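Peptidase M3B, oligoendopeptidase F (Enterococcus faecium, PDB 2QR4) is a peptidase of family M3B that probably hydrolyses short peptides as a metal-dependent oligoendopeptidase. Local coordinates at residues P261-Y266 and K474-A479. Sequence-based numbering, arbitrary orientation.
Sequences PLLHRY and KYYGPA
The imidazole of H264 reaches the C-terminal end of helix 461-476 and hydrogen-bonds there: NE2 donates to the carbonyl O of K474 over 3.0 Å, with an N-H...O angle of 158°. That oxygen lies essentially in the ring plane, while NE2 stands 33° off the carbonyl plane of K474. A chi1 of -66° keeps CG of H264 beside its own backbone N and anti to the carbonyl carbon, which leans the ring toward the start of helix 260-274 and brings NE2 to this carbonyl. The carbonyl O of Y475 also faces the ring edge, 3.1 Å from CD2 of H264.

One face of the same ring is covered by G477, whose CA sits 3.5 Å from the ring centroid in a CH-pi contact. G477 is the positive-phi glycine that ends helix 461-476, a common residue at helix C-termini, and the chain turns across the imidazole, with CD of P478 over the same face.

Apolar contact comes from L263. Its CD1 lies over one face of the Y476 ring, toward the rim and 4.1 Å from CD1 of Y476, and also packs near CB of Y475.

A water joins the two backbones beyond the helix end: it donates to O of Y476 at 2.7 Å, accepts from N of A479, and donates a weak bond to O of H264.

The contact thus fastens the end of helix 461-476 and its exit turn to the N-terminal part of helix 260-274. Helix 418-454 meets Y266, Y475 and Y476; its E444 forms a salt bridge with K474 NZ, also hydrogen-bonded to N257, and a hydrogen bond with Y475 OH. Helix 557-579 packs against L262 and R265.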
ATOM      1  N   PRO A 261      -4.433  36.622  10.122  1.00 45.56           N
ATOM      2  CA  PRO A 261      -5.512  37.620  10.208  1.00 51.28           C
ATOM      3  C   PRO A 261      -5.876  38.265   8.856  1.00 50.17           C
ATOM      4  O   PRO A 261      -7.023  38.665   8.673  1.00 44.82           O
ATOM      5  CB  PRO A 261      -4.957  38.673  11.194  1.00 43.12           C
ATOM      6  CG  PRO A 261      -3.974  37.892  12.061  1.00 40.91           C
ATOM      7  CD  PRO A 261      -3.335  36.893  11.073  1.00 40.99           C
ATOM      8  N   LEU A 262      -4.924  38.385   7.927  1.00 40.73           N
ATOM      9  CA  LEU A 262      -5.263  38.895   6.588  1.00 41.28           C
ATOM     10  C   LEU A 262      -6.275  38.006   5.837  1.00 45.34           C
ATOM     11  O   LEU A 262      -7.232  38.525   5.272  1.00 40.00           O
ATOM     12  CB  LEU A 262      -4.023  39.084   5.740  1.00 38.04           C
ATOM     13  CG  LEU A 262      -3.092  40.189   6.223  1.00 38.39           C
ATOM     14  CD1 LEU A 262      -1.838  40.211   5.350  1.00 26.91           C
ATOM     15  CD2 LEU A 262      -3.814  41.513   6.202  1.00 27.57           C
ATOM     16  N   LEU A 263      -6.065  36.684   5.848  1.00 34.78           N
ATOM     17  CA  LEU A 263      -7.037  35.721   5.314  1.00 37.84           C
ATOM     18  C   LEU A 263      -8.370  35.849   6.049  1.00 47.39           C
ATOM     19  O   LEU A 263      -9.435  35.867   5.423  1.00 49.68           O
ATOM     20  CB  LEU A 263      -6.540  34.280   5.488  1.00 42.75           C
ATOM     21  CG  LEU A 263      -6.819  33.188   4.433  1.00 47.82           C
ATOM     22  CD1 LEU A 263      -6.924  31.801   5.063  1.00 35.90           C
ATOM     23  CD2 LEU A 263      -8.033  33.444   3.586  1.00 39.15           C
ATOM     24  N   HIS A 264      -8.307  35.908   7.382  1.00 35.18           N
ATOM     25  CA  HIS A 264      -9.503  36.037   8.197  1.00 40.54           C
ATOM     26  C   HIS A 264     -10.328  37.203   7.696  1.00 35.54           C
ATOM     27  O   HIS A 264     -11.532  37.067   7.461  1.00 38.60           O
ATOM     28  CB  HIS A 264      -9.156  36.229   9.683  1.00 39.80           C
ATOM     29  CG  HIS A 264      -8.498  35.036  10.305  1.00 47.37           C
ATOM     30  ND1 HIS A 264      -7.998  35.047  11.589  1.00 45.67           N
ATOM     31  CD2 HIS A 264      -8.223  33.807   9.806  1.00 44.80           C
ATOM     32  CE1 HIS A 264      -7.461  33.870  11.860  1.00 34.41           C
ATOM     33  NE2 HIS A 264      -7.588  33.098  10.796  1.00 39.77           N
ATOM     34  N   ARG A 265      -9.661  38.338   7.508  1.00 33.11           N
ATOM     35  CA  ARG A 265     -10.288  39.547   6.987  1.00 42.47           C
ATOM     36  C   ARG A 265     -10.885  39.355   5.592  1.00 49.23           C
ATOM     37  O   ARG A 265     -11.982  39.839   5.317  1.00 47.40           O
ATOM     38  CB  ARG A 265      -9.268  40.675   6.917  1.00 44.25           C
ATOM     39  CG  ARG A 265      -9.369  41.687   8.008  1.00 45.21           C
ATOM     40  CD  ARG A 265      -9.441  43.074   7.379  1.00 51.13           C
ATOM     41  NE  ARG A 265      -8.128  43.656   7.156  1.00 43.82           N
ATOM     42  CZ  ARG A 265      -7.936  44.758   6.448  1.00 45.54           C
ATOM     43  NH1 ARG A 265      -8.967  45.364   5.882  1.00 43.57           N
ATOM     44  NH2 ARG A 265      -6.718  45.245   6.287  1.00 47.01           N
ATOM     45  N   TYR A 266     -10.150  38.672   4.713  1.00 35.32           N
ATOM     46  CA  TYR A 266     -10.630  38.425   3.352  1.00 39.11           C
ATOM     47  C   TYR A 266     -11.897  37.565   3.388  1.00 36.03           C
ATOM     48  O   TYR A 266     -12.819  37.757   2.595  1.00 37.85           O
ATOM     49  CB  TYR A 266      -9.533  37.762   2.515  1.00 35.18           C
ATOM     50  CG  TYR A 266      -9.883  37.569   1.061  1.00 33.35           C
ATOM     51  CD1 TYR A 266     -10.595  38.532   0.369  1.00 33.99           C
ATOM     52  CD2 TYR A 266      -9.474  36.439   0.371  1.00 40.98           C
ATOM     53  CE1 TYR A 266     -10.911  38.373  -0.956  1.00 33.49           C
ATOM     54  CE2 TYR A 266      -9.785  36.269  -0.959  1.00 42.21           C
ATOM     55  CZ  TYR A 266     -10.506  37.244  -1.620  1.00 44.74           C
ATOM     56  OH  TYR A 266     -10.811  37.110  -2.961  1.00 46.14           O
ATOM     57  N   LYS A 474      -7.845  27.373  12.141  1.00 39.00           N
ATOM     58  CA  LYS A 474      -6.768  28.326  12.413  1.00 38.13           C
ATOM     59  C   LYS A 474      -6.529  29.205  11.183  1.00 48.72           C
ATOM     60  O   LYS A 474      -6.369  30.417  11.291  1.00 47.39           O
ATOM     61  CB  LYS A 474      -5.471  27.579  12.768  1.00 39.76           C
ATOM     62  CG  LYS A 474      -4.284  28.488  13.144  1.00 52.74           C
ATOM     63  CD  LYS A 474      -3.007  27.711  13.550  1.00 46.46           C
ATOM     64  CE  LYS A 474      -2.192  27.308  12.305  1.00 61.83           C
ATOM     65  NZ  LYS A 474      -0.811  26.781  12.604  1.00 51.35           N
ATOM     66  N   TYR A 475      -6.499  28.577  10.011  1.00 41.57           N
ATOM     67  CA  TYR A 475      -6.291  29.302   8.777  1.00 42.24           C
ATOM     68  C   TYR A 475      -7.480  30.183   8.397  1.00 44.97           C
ATOM     69  O   TYR A 475      -7.324  31.357   8.129  1.00 36.15           O
ATOM     70  CB  TYR A 475      -5.936  28.341   7.647  1.00 41.11           C
ATOM     71  CG  TYR A 475      -4.457  28.114   7.526  1.00 41.76           C
ATOM     72  CD1 TYR A 475      -3.779  27.406   8.493  1.00 36.37           C
ATOM     73  CD2 TYR A 475      -3.730  28.634   6.449  1.00 36.87           C
ATOM     74  CE1 TYR A 475      -2.417  27.202   8.409  1.00 38.79           C
ATOM     75  CE2 TYR A 475      -2.370  28.430   6.346  1.00 32.78           C
ATOM     76  CZ  TYR A 475      -1.719  27.714   7.341  1.00 40.54           C
ATOM     77  OH  TYR A 475      -0.365  27.497   7.287  1.00 43.46           O
ATOM     78  N   TYR A 476      -8.682  29.645   8.413  1.00 45.42           N
ATOM     79  CA  TYR A 476      -9.791  30.433   7.919  1.00 39.01           C
ATOM     80  C   TYR A 476     -10.393  31.406   8.911  1.00 46.63           C
ATOM     81  O   TYR A 476     -10.992  32.399   8.504  1.00 43.52           O
ATOM     82  CB  TYR A 476     -10.846  29.529   7.294  1.00 46.19           C
ATOM     83  CG  TYR A 476     -10.373  29.016   5.951  1.00 52.12           C
ATOM     84  CD1 TYR A 476     -10.480  29.805   4.800  1.00 43.45           C
ATOM     85  CD2 TYR A 476      -9.769  27.776   5.839  1.00 40.81           C
ATOM     86  CE1 TYR A 476     -10.038  29.330   3.571  1.00 47.97           C
ATOM     87  CE2 TYR A 476      -9.315  27.308   4.620  1.00 45.75           C
ATOM     88  CZ  TYR A 476      -9.465  28.079   3.495  1.00 44.93           C
ATOM     89  OH  TYR A 476      -9.013  27.595   2.301  1.00 55.12           O
ATOM     90  N   GLY A 477     -10.229  31.138  10.205  1.00 38.10           N
ATOM     91  CA  GLY A 477     -10.733  32.049  11.221  1.00 41.52           C
ATOM     92  C   GLY A 477     -12.226  31.944  11.466  1.00 46.04           C
ATOM     93  O   GLY A 477     -12.897  31.114  10.865  1.00 44.43           O
ATOM     94  N   PRO A 478     -12.758  32.803  12.349  1.00 48.93           N
ATOM     95  CA  PRO A 478     -14.144  32.698  12.818  1.00 54.34           C
ATOM     96  C   PRO A 478     -15.211  33.096  11.791  1.00 50.90           C
ATOM     97  O   PRO A 478     -16.397  32.883  12.036  1.00 48.79           O
ATOM     98  CB  PRO A 478     -14.186  33.666  14.007  1.00 51.66           C
ATOM     99  CG  PRO A 478     -13.138  34.697  13.687  1.00 49.24           C
ATOM    100  CD  PRO A 478     -12.046  33.949  12.950  1.00 43.52           C
ATOM    101  N   ALA A 479     -14.809  33.683  10.670  1.00 43.43           N
ATOM    102  CA  ALA A 479     -15.782  34.079   9.646  1.00 41.48           C
ATOM    103  C   ALA A 479     -16.303  32.875   8.856  1.00 43.67           C
ATOM    104  O   ALA A 479     -17.388  32.926   8.273  1.00 41.99           O
ATOM    105  CB  ALA A 479     -15.187  35.095   8.720  1.00 40.35           C
TER
HETATM  106  O   HOH W   1     -12.298  34.549   9.460  1.00 48.97           O